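Side-chain contacts in flavin-dependent monooxygenase, oxygenase subunit HsaA (Rhodococcus sp., PDB 2RFQ), which hydroxylates the steroid catabolite 3-HSA to the catechol 3,4-DHSA with reduced FMN and oxygen, a step in bacterial cholesterol breakdown: residues L170-D175 with T204-S209; E258-R263 with E342-T347; S298-D303 with F316-R321. All coordinates share one frame; numbering follows the deposited sequence.

Contact 1: L170-D175 with T204-S209; sequences LIPRED and THRVLS. With 1PS (3-pyridinium-1-ylpropane-1-sulfonate), chain F.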
loop_
_atom_site.group_PDB
_atom_site.type_symbol
_atom_site.label_atom_id
_atom_site.label_comp_id
_atom_site.label_asym_id
_atom_site.label_seq_id
_atom_site.Cartn_x
_atom_site.Cartn_y
_atom_site.Cartn_z
ATOM N N LEU A 170 35.734 -21.212 13.341
ATOM C CA LEU A 170 35.051 -22.400 13.868
ATOM C C LEU A 170 35.650 -22.717 15.245
ATOM O O LEU A 170 36.854 -22.985 15.355
ATOM C CB LEU A 170 35.251 -23.607 12.922
ATOM C CG LEU A 170 34.795 -24.998 13.407
ATOM C CD1 LEU A 170 33.274 -25.106 13.574
ATOM C CD2 LEU A 170 35.331 -26.091 12.422
ATOM N N ILE A 171 34.815 -22.655 16.281
ATOM C CA ILE A 171 35.281 -22.764 17.664
ATOM C C ILE A 171 34.441 -23.797 18.425
ATOM O O ILE A 171 33.201 -23.776 18.311
ATOM C CB ILE A 171 35.195 -21.386 18.379
ATOM C CG1 ILE A 171 35.945 -20.327 17.554
ATOM C CG2 ILE A 171 35.744 -21.490 19.816
ATOM C CD1 ILE A 171 36.175 -18.945 18.248
ATOM N N PRO A 172 35.102 -24.718 19.163
ATOM C CA PRO A 172 34.292 -25.688 19.885
ATOM C C PRO A 172 33.723 -25.110 21.168
ATOM O O PRO A 172 34.283 -24.172 21.732
ATOM C CB PRO A 172 35.300 -26.800 20.203
ATOM C CG PRO A 172 36.607 -26.029 20.425
ATOM C CD PRO A 172 36.558 -24.953 19.354
ATOM N N ARG A 173 32.629 -25.692 21.653
ATOM C CA ARG A 173 31.952 -25.150 22.823
ATOM C C ARG A 173 32.785 -25.126 24.109
ATOM O O ARG A 173 32.525 -24.308 24.977
ATOM C CB ARG A 173 30.610 -25.860 23.036
ATOM C CG ARG A 173 29.730 -25.205 24.082
ATOM C CD ARG A 173 28.313 -25.611 23.833
ATOM N NE ARG A 173 27.477 -25.180 24.943
ATOM C CZ ARG A 173 26.174 -25.419 25.023
ATOM N NH1 ARG A 173 25.562 -26.069 24.027
ATOM N NH2 ARG A 173 25.489 -24.995 26.101
ATOM N N GLU A 174 33.790 -25.993 24.229
ATOM C CA GLU A 174 34.643 -25.975 25.416
ATOM C C GLU A 174 35.419 -24.649 25.499
ATOM O O GLU A 174 35.887 -24.263 26.574
ATOM C CB GLU A 174 35.599 -27.164 25.402
ATOM C CG GLU A 174 36.595 -27.116 24.258
ATOM C CD GLU A 174 37.300 -28.428 24.010
ATOM O OE1 GLU A 174 36.625 -29.484 23.954
ATOM O OE2 GLU A 174 38.534 -28.395 23.834
ATOM N N ASP A 175 35.516 -23.946 24.369
ATOM C CA ASP A 175 36.243 -22.676 24.282
ATOM C C ASP A 175 35.392 -21.415 24.364
ATOM O O ASP A 175 35.912 -20.300 24.247
ATOM C CB ASP A 175 37.122 -22.630 23.024
ATOM C CG ASP A 175 38.307 -23.582 23.087
ATOM O OD1 ASP A 175 38.720 -23.970 24.211
ATOM O OD2 ASP A 175 38.838 -23.917 21.997
ATOM N N THR A 204 44.555 -22.302 12.027
ATOM C CA THR A 204 44.363 -21.953 10.617
ATOM C C THR A 204 43.318 -22.807 9.906
ATOM O O THR A 204 42.446 -22.280 9.199
ATOM C CB THR A 204 45.700 -22.048 9.859
ATOM O OG1 THR A 204 46.628 -21.147 10.468
ATOM C CG2 THR A 204 45.514 -21.689 8.385
ATOM N N HIS A 205 43.383 -24.123 10.098
ATOM C CA HIS A 205 42.482 -25.021 9.357
ATOM C C HIS A 205 41.011 -24.857 9.737
ATOM O O HIS A 205 40.137 -25.328 9.022
ATOM C CB HIS A 205 42.936 -26.491 9.465
ATOM C CG HIS A 205 42.646 -27.127 10.789
ATOM N ND1 HIS A 205 43.501 -27.034 11.869
ATOM C CD2 HIS A 205 41.605 -27.888 11.201
ATOM C CE1 HIS A 205 42.993 -27.698 12.890
ATOM N NE2 HIS A 205 41.843 -28.230 12.509
ATOM N N ARG A 206 40.765 -24.187 10.857
ATOM C CA ARG A 206 39.402 -23.959 11.346
ATOM C C ARG A 206 38.886 -22.545 11.028
ATOM O O ARG A 206 37.922 -22.068 11.636
ATOM C CB ARG A 206 39.351 -24.219 12.852
ATOM C CG ARG A 206 39.489 -25.690 13.215
ATOM C CD ARG A 206 39.142 -25.863 14.683
ATOM N NE ARG A 206 39.523 -27.184 15.183
ATOM C CZ ARG A 206 39.742 -27.438 16.470
ATOM N NH1 ARG A 206 39.626 -26.464 17.374
ATOM N NH2 ARG A 206 40.082 -28.662 16.863
ATOM N N VAL A 207 39.501 -21.889 10.046
ATOM C CA VAL A 207 39.067 -20.545 9.652
ATOM C C VAL A 207 38.846 -20.486 8.144
ATOM O O VAL A 207 39.678 -20.965 7.374
ATOM C CB VAL A 207 40.104 -19.481 10.102
ATOM C CG1 VAL A 207 39.670 -18.079 9.661
ATOM C CG2 VAL A 207 40.266 -19.544 11.603
ATOM N N LEU A 208 37.708 -19.926 7.725
ATOM C CA LEU A 208 37.372 -19.904 6.299
ATOM C C LEU A 208 36.963 -18.515 5.844
ATOM O O LEU A 208 36.040 -17.928 6.401
ATOM C CB LEU A 208 36.227 -20.875 6.004
ATOM C CG LEU A 208 35.734 -20.938 4.548
ATOM C CD1 LEU A 208 36.813 -21.400 3.579
ATOM C CD2 LEU A 208 34.533 -21.874 4.452
ATOM N N SER A 209 37.641 -18.006 4.816
ATOM C CA SER A 209 37.333 -16.686 4.295
ATOM C C SER A 209 36.090 -16.720 3.392
ATOM O O SER A 209 35.955 -17.599 2.558
ATOM C CB SER A 209 38.524 -16.174 3.476
ATOM O OG SER A 209 38.137 -14.998 2.784
HETATM S S1 1PS F . 28.102 -23.079 28.132
HETATM O O1 1PS F . 28.279 -21.653 28.514
HETATM O O2 1PS F . 26.664 -23.380 27.917
HETATM O O3 1PS F . 28.880 -23.469 26.913
HETATM O O HOH W 1 38.981 -23.732 17.043
HETATM O O HOH W 2 40.433 -26.053 20.209
#
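Arg206 lies alongside Leu170, and a backbone hydrogen bond holds the pair together. Leu170 N donates to Arg206 O at 2.9 Å. The Arg206 side chain then runs along the strand toward Pro172. Its CB packs against Leu170 CB at 4.1 Å. CG lies over one face of the His205 ring, toward the rim. Arg206 CD passes Leu170 O at 3.7 Å. NE forms a salt bridge with Asp106. At the tip, NH1 reaches 4.0 Å from Pro172 CD, where the two side chains cross at about a right angle. NH1 also donates to two waters in the guanidinium plane. One water joins it to Leu170 O, the other to Asp175 OD2. The chain is extended from CG to NE, which carries the charge this far.

Arg173 does not touch 204-209; it grips the sulfonate of a bound 1PS side-on. Arg173 NE donates to 1PS O3 at 3.0 Å and Arg173 NH2 to 1PS O2 at 2.7 Å. Asp146 is a second partner of NH2.

The contact joins antiparallel strands 162-172 and 207-209 of the beta domain. Trp150 of strand 150-159 packs on Leu170, Pro172 and Arg206, and helix 101-108 meets Leu170 through Ala103 and Val107.

Contact 2: E258-R263 with E342-T347; sequences EHQGKR and ESSGAT. With 1PS (3-pyridinium-1-ylpropane-1-sulfonate), chain E.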
loop_
_atom_site.group_PDB
_atom_site.type_symbol
_atom_site.label_atom_id
_atom_site.label_comp_id
_atom_site.label_asym_id
_atom_site.label_seq_id
_atom_site.Cartn_x
_atom_site.Cartn_y
_atom_site.Cartn_z
ATOM N N GLU A 258 -8.573 -22.308 9.137
ATOM C CA GLU A 258 -9.224 -23.363 9.941
ATOM C C GLU A 258 -10.174 -22.764 10.966
ATOM O O GLU A 258 -11.343 -23.163 11.045
ATOM C CB GLU A 258 -8.186 -24.232 10.642
ATOM C CG GLU A 258 -8.801 -25.265 11.607
ATOM C CD GLU A 258 -7.738 -26.143 12.210
ATOM O OE1 GLU A 258 -7.030 -25.681 13.130
ATOM O OE2 GLU A 258 -7.598 -27.293 11.747
ATOM N N HIS A 259 -9.700 -21.769 11.710
ATOM C CA HIS A 259 -10.525 -21.152 12.741
ATOM C C HIS A 259 -11.714 -20.405 12.129
ATOM O O HIS A 259 -12.862 -20.587 12.558
ATOM C CB HIS A 259 -9.701 -20.219 13.609
ATOM C CG HIS A 259 -10.486 -19.604 14.717
ATOM N ND1 HIS A 259 -10.756 -20.277 15.890
ATOM C CD2 HIS A 259 -11.097 -18.398 14.821
ATOM C CE1 HIS A 259 -11.475 -19.500 16.682
ATOM N NE2 HIS A 259 -11.704 -18.359 16.054
ATOM N N GLN A 260 -11.441 -19.584 11.117
ATOM C CA GLN A 260 -12.497 -18.814 10.462
ATOM C C GLN A 260 -13.497 -19.702 9.736
ATOM O O GLN A 260 -14.698 -19.432 9.776
ATOM C CB GLN A 260 -11.911 -17.769 9.515
ATOM C CG GLN A 260 -11.124 -16.681 10.226
ATOM C CD GLN A 260 -11.939 -15.961 11.296
ATOM O OE1 GLN A 260 -13.157 -15.792 11.153
ATOM N NE2 GLN A 260 -11.275 -15.553 12.383
ATOM N N GLY A 261 -13.015 -20.764 9.093
ATOM C CA GLY A 261 -13.890 -21.689 8.354
ATOM C C GLY A 261 -14.954 -22.266 9.260
ATOM O O GLY A 261 -16.128 -22.327 8.895
ATOM N N LYS A 262 -14.534 -22.681 10.450
ATOM C CA LYS A 262 -15.446 -23.182 11.467
ATOM C C LYS A 262 -16.460 -22.135 11.877
ATOM O O LYS A 262 -17.644 -22.434 11.944
ATOM C CB LYS A 262 -14.671 -23.682 12.673
ATOM C CG LYS A 262 -14.029 -25.036 12.426
ATOM C CD LYS A 262 -13.415 -25.605 13.681
ATOM C CE LYS A 262 -11.915 -25.372 13.731
ATOM N NZ LYS A 262 -11.227 -26.480 14.475
ATOM N N ARG A 263 -15.996 -20.910 12.120
ATOM C CA ARG A 263 -16.890 -19.814 12.479
ATOM C C ARG A 263 -17.950 -19.555 11.415
ATOM O O ARG A 263 -19.144 -19.460 11.736
ATOM C CB ARG A 263 -16.115 -18.524 12.702
ATOM C CG ARG A 263 -15.195 -18.527 13.902
ATOM C CD ARG A 263 -14.647 -17.132 14.128
ATOM N NE ARG A 263 -15.719 -16.176 14.410
ATOM C CZ ARG A 263 -16.033 -15.125 13.657
ATOM N NH1 ARG A 263 -15.349 -14.849 12.558
ATOM N NH2 ARG A 263 -17.037 -14.330 14.017
ATOM N N GLU A 342 -4.950 -8.913 11.399
ATOM C CA GLU A 342 -5.892 -7.779 11.428
ATOM C C GLU A 342 -7.333 -8.268 11.182
ATOM O O GLU A 342 -8.260 -7.878 11.875
ATOM C CB GLU A 342 -5.534 -6.710 10.405
ATOM C CG GLU A 342 -6.472 -5.468 10.479
ATOM C CD GLU A 342 -6.211 -4.423 9.375
ATOM O OE1 GLU A 342 -5.551 -4.738 8.363
ATOM O OE2 GLU A 342 -6.703 -3.290 9.498
ATOM N N SER A 343 -7.512 -9.097 10.162
ATOM C CA SER A 343 -8.862 -9.626 9.860
ATOM C C SER A 343 -9.474 -10.422 11.024
ATOM O O SER A 343 -10.672 -10.309 11.338
ATOM C CB SER A 343 -8.777 -10.523 8.631
ATOM O OG SER A 343 -10.079 -10.901 8.212
ATOM N N SER A 344 -8.646 -11.233 11.666
ATOM C CA SER A 344 -9.111 -12.083 12.753
ATOM C C SER A 344 -9.678 -11.273 13.927
ATOM O O SER A 344 -10.631 -11.697 14.578
ATOM C CB SER A 344 -7.981 -12.991 13.203
ATOM O OG SER A 344 -8.452 -13.881 14.178
ATOM N N GLY A 345 -9.070 -10.126 14.201
ATOM C CA GLY A 345 -9.606 -9.203 15.206
ATOM C C GLY A 345 -9.469 -9.691 16.636
ATOM O O GLY A 345 -8.456 -10.270 17.007
ATOM N N ALA A 346 -10.489 -9.434 17.457
ATOM C CA ALA A 346 -10.367 -9.629 18.898
ATOM C C ALA A 346 -9.933 -11.039 19.322
ATOM O O ALA A 346 -9.119 -11.199 20.232
ATOM C CB ALA A 346 -11.681 -9.228 19.601
ATOM N N THR A 347 -10.474 -12.058 18.662
ATOM C CA THR A 347 -10.147 -13.433 19.001
ATOM C C THR A 347 -8.635 -13.714 18.924
ATOM O O THR A 347 -8.100 -14.476 19.752
ATOM C CB THR A 347 -10.975 -14.435 18.144
ATOM O OG1 THR A 347 -10.860 -15.739 18.727
ATOM C CG2 THR A 347 -10.546 -14.444 16.670
HETATM N N1 1PS E . -8.657 -18.421 19.420
HETATM C C1 1PS E . -8.759 -17.519 20.426
HETATM C C2 1PS E . -8.928 -17.941 21.748
HETATM C C3 1PS E . -8.726 -19.746 19.662
HETATM C C4 1PS E . -8.900 -20.223 20.965
HETATM C C5 1PS E . -8.998 -19.308 22.018
HETATM C C6 1PS E . -8.484 -17.962 18.029
HETATM C C7 1PS E . -7.098 -17.358 17.795
HETATM C C8 1PS E . -6.870 -17.047 16.316
HETATM S S1 1PS E . -6.175 -18.337 15.490
HETATM O O1 1PS E . -6.271 -17.964 14.054
HETATM O O2 1PS E . -6.922 -19.604 15.712
HETATM O O3 1PS E . -4.781 -18.536 15.997
HETATM O O HOH W 3 -13.492 -16.262 17.014
HETATM O O HOH W 4 -8.339 -16.346 12.931
HETATM O O HOH W 5 -12.524 -13.362 13.761
#
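Gln260 and Ser344 face each other with two waters between them, and no direct hydrogen bond crosses this contact. Gln260 NE2 is 3.7 Å from Ser344 OG. It donates to one water that in turn donates to Ser344 O at 2.7 Å. It donates to a second water that bonds Ser344 OG and also donates to sulfonate O1 of the bound 1PS at 2.9 Å. The ligand is thus tied into the bridge between the segments. Gln260 bends at chi2 (-56°), and its other amide atom, OE1, takes a bond from Arg263 NH1 at 2.8 Å. This bond lies in the carbonyl plane, on a lone pair, and in the guanidinium plane. With both ends engaged, the amide is held against turning.

His259 and Thr347 approach from opposite directions. His259 CG is anti to the backbone N (chi1 -178°), which sets the ring beside the ligand, with 1PS C6 over one face, toward its rim. A third water lies in the ring plane, 2.9 Å from His259 NE2, and makes a weak bond to Thr347 OG1. Thr347 OG1 also touches the ligand, 3.3 Å from C6. Replacing His259 with an alanine is likely to leave the propyl chain of 1PS without this ring face and the third water without its stronger partner. Arg263, Ala346 and Thr347 probably help bind FMN, as in related enzymes.

The contact joins the C-terminal part of helix 233-266 to the end of helix 316-344, where Gly345 leaves helical geometry with positive phi. Leu355 N of helix 354-365 also bonds 1PS. Trp141 of a second subunit packs on Ala346, and Phe385 of a third packs on Gln260.

Contact 3: S298-D303 with F316-R321; sequences SGNVAD and FELRLR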
loop_
_atom_site.group_PDB
_atom_site.type_symbol
_atom_site.label_atom_id
_atom_site.label_comp_id
_atom_site.label_asym_id
_atom_site.label_seq_id
_atom_site.Cartn_x
_atom_site.Cartn_y
_atom_site.Cartn_z
ATOM N N SER A 298 11.911 -20.129 -3.851
ATOM C CA SER A 298 12.328 -21.451 -4.287
ATOM C C SER A 298 12.767 -21.458 -5.765
ATOM O O SER A 298 13.719 -22.176 -6.146
ATOM C CB SER A 298 11.221 -22.458 -3.997
ATOM O OG SER A 298 10.088 -22.270 -4.821
ATOM N N GLY A 299 12.103 -20.636 -6.590
ATOM C CA GLY A 299 12.409 -20.537 -8.034
ATOM C C GLY A 299 13.828 -20.093 -8.333
ATOM O O GLY A 299 14.516 -20.692 -9.187
ATOM N N ASN A 300 14.266 -19.024 -7.674
ATOM C CA ASN A 300 15.618 -18.539 -7.898
ATOM C C ASN A 300 16.652 -19.572 -7.437
ATOM O O ASN A 300 17.659 -19.776 -8.098
ATOM C CB ASN A 300 15.827 -17.194 -7.196
ATOM C CG ASN A 300 15.034 -16.074 -7.825
ATOM O OD1 ASN A 300 14.470 -15.212 -7.101
ATOM N ND2 ASN A 300 14.999 -16.031 -9.153
ATOM N N VAL A 301 16.387 -20.221 -6.297
ATOM C CA VAL A 301 17.279 -21.290 -5.831
ATOM C C VAL A 301 17.336 -22.419 -6.876
ATOM O O VAL A 301 18.417 -22.886 -7.246
ATOM C CB VAL A 301 16.846 -21.826 -4.447
ATOM C CG1 VAL A 301 17.558 -23.131 -4.155
ATOM C CG2 VAL A 301 17.209 -20.792 -3.363
ATOM N N ALA A 302 16.166 -22.837 -7.352
ATOM C CA ALA A 302 16.114 -23.910 -8.372
ATOM C C ALA A 302 16.907 -23.551 -9.658
ATOM O O ALA A 302 17.624 -24.395 -10.235
ATOM C CB ALA A 302 14.647 -24.249 -8.700
ATOM N N ASP A 303 16.773 -22.308 -10.104
ATOM C CA ASP A 303 17.465 -21.847 -11.308
ATOM C C ASP A 303 18.967 -21.842 -11.106
ATOM O O ASP A 303 19.726 -22.307 -11.973
ATOM C CB ASP A 303 16.960 -20.461 -11.707
ATOM C CG ASP A 303 15.545 -20.492 -12.284
ATOM O OD1 ASP A 303 14.944 -21.580 -12.417
ATOM O OD2 ASP A 303 15.060 -19.411 -12.651
ATOM N N PHE A 316 25.855 -13.399 -12.392
ATOM C CA PHE A 316 25.626 -12.359 -11.422
ATOM C C PHE A 316 24.210 -11.799 -11.473
ATOM O O PHE A 316 23.628 -11.521 -10.406
ATOM C CB PHE A 316 26.661 -11.252 -11.574
ATOM C CG PHE A 316 26.769 -10.370 -10.368
ATOM C CD1 PHE A 316 27.189 -10.893 -9.139
ATOM C CD2 PHE A 316 26.438 -9.019 -10.447
ATOM C CE1 PHE A 316 27.281 -10.077 -8.014
ATOM C CE2 PHE A 316 26.539 -8.200 -9.335
ATOM C CZ PHE A 316 26.955 -8.730 -8.114
ATOM N N GLU A 317 23.639 -11.655 -12.681
ATOM C CA GLU A 317 22.276 -11.125 -12.799
ATOM C C GLU A 317 21.283 -11.981 -12.022
ATOM O O GLU A 317 20.348 -11.445 -11.404
ATOM C CB GLU A 317 21.824 -10.922 -14.260
ATOM C CG GLU A 317 21.545 -12.202 -15.086
ATOM C CD GLU A 317 20.119 -12.822 -14.927
ATOM O OE1 GLU A 317 20.012 -14.051 -15.176
ATOM O OE2 GLU A 317 19.120 -12.122 -14.586
ATOM N N LEU A 318 21.486 -13.309 -12.030
ATOM C CA LEU A 318 20.606 -14.198 -11.275
ATOM C C LEU A 318 20.797 -14.048 -9.759
ATOM O O LEU A 318 19.818 -14.041 -9.004
ATOM C CB LEU A 318 20.818 -15.646 -11.728
ATOM C CG LEU A 318 20.041 -16.742 -10.997
ATOM C CD1 LEU A 318 18.543 -16.474 -10.915
ATOM C CD2 LEU A 318 20.324 -18.110 -11.671
ATOM N N ARG A 319 22.049 -13.919 -9.327
ATOM C CA ARG A 319 22.327 -13.687 -7.907
ATOM C C ARG A 319 21.648 -12.394 -7.448
ATOM O O ARG A 319 21.129 -12.328 -6.333
ATOM C CB ARG A 319 23.837 -13.637 -7.658
ATOM C CG ARG A 319 24.447 -15.048 -7.667
ATOM C CD ARG A 319 25.946 -15.003 -7.850
ATOM N NE ARG A 319 26.607 -14.292 -6.770
ATOM C CZ ARG A 319 27.896 -13.946 -6.772
ATOM N NH1 ARG A 319 28.682 -14.259 -7.812
ATOM N NH2 ARG A 319 28.416 -13.285 -5.730
ATOM N N LEU A 320 21.630 -11.382 -8.326
ATOM C CA LEU A 320 20.947 -10.119 -7.996
ATOM C C LEU A 320 19.434 -10.299 -7.906
ATOM O O LEU A 320 18.781 -9.793 -6.961
ATOM C CB LEU A 320 21.276 -9.026 -9.033
ATOM C CG LEU A 320 22.715 -8.513 -8.974
ATOM C CD1 LEU A 320 23.046 -7.705 -10.246
ATOM C CD2 LEU A 320 22.953 -7.662 -7.731
ATOM N N ARG A 321 18.862 -11.027 -8.877
ATOM C CA ARG A 321 17.418 -11.326 -8.822
ATOM C C ARG A 321 17.051 -12.118 -7.560
ATOM O O ARG A 321 15.999 -11.884 -6.949
ATOM C CB ARG A 321 16.925 -12.088 -10.065
ATOM C CG ARG A 321 16.768 -11.165 -11.257
ATOM C CD ARG A 321 16.036 -11.850 -12.395
ATOM N NE ARG A 321 16.913 -12.781 -13.082
ATOM C CZ ARG A 321 16.762 -14.093 -13.145
ATOM N NH1 ARG A 321 15.728 -14.694 -12.549
ATOM N NH2 ARG A 321 17.652 -14.807 -13.836
HETATM O O HOH W 6 16.781 -17.742 -14.351
HETATM O O HOH W 7 14.818 -16.995 -11.684
#
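Leu318 fits against Asn300 and Asp303, one methyl to each. Its CD2 lies 4.1 Å from Asp303 CB, while CD1 meets the amide end of Asn300. Leu318 and Asn300 slide past each other in opposite directions. The Leu318 CG is anti to the backbone N (chi1 177°), which brings both methyls to the facing helix. Arg321 crosses the Asn300 side chain at about a right angle, with amide and guanidinium planes 68° apart.

Arg321 and Asp303 have opposite charges but do not touch. Arg321 NH1 is 4.8 Å from Asp303 OD2, and two waters fill the link. Both donate to OD2 and lie in the guanidinium plane; one accepts from NH1, the other from NH2.

Glu317, one turn earlier, positions the guanidinium. Arg321 grips it side-on: NE bonds OE2 at 2.8 Å and NH2 bonds OE1 at 2.8 Å. A bend at chi3 turns the Arg321 guanidinium back to Glu317. The salt bridge fixes the guanidinium rotation, so NH1 and NH2 are presented to the waters.

The axes of segments 298-303 and 316-321 come within 10.1 Å and run nearly antiparallel, at 159°. The segments belong to helices 277-309 and 316-344, consecutive helices of the acyl-CoA dehydrogenase-like C-terminal domain. Leu307 of helix 277-309 also packs on Leu318. Tyr380 of helix 373-384 touches Arg321, and Arg295 of a neighbouring subunit packs on Asn300 and Asp303.

Contact 1 comes first along the chain and lies in the beta sheet. Contacts 2 and 3 follow in the helical C-terminal domain. Contact 3 is nested inside the loop closed by contact 2, and both use helix 316-344, contact 3 at its start and contact 2 at its end. The centres of contacts 2 and 3 are about 36 Å apart. Contact 1 is about 49 Å from contact 2 and about 31 Å from contact 3, centre to centre. Contacts 1 and 2 lie on opposite sides of the chain's centre, and each holds a 1PS molecule. Contacts 2 and 3 both touch the third subunit, so the long helices take part in a subunit interface of the tetramer at both places.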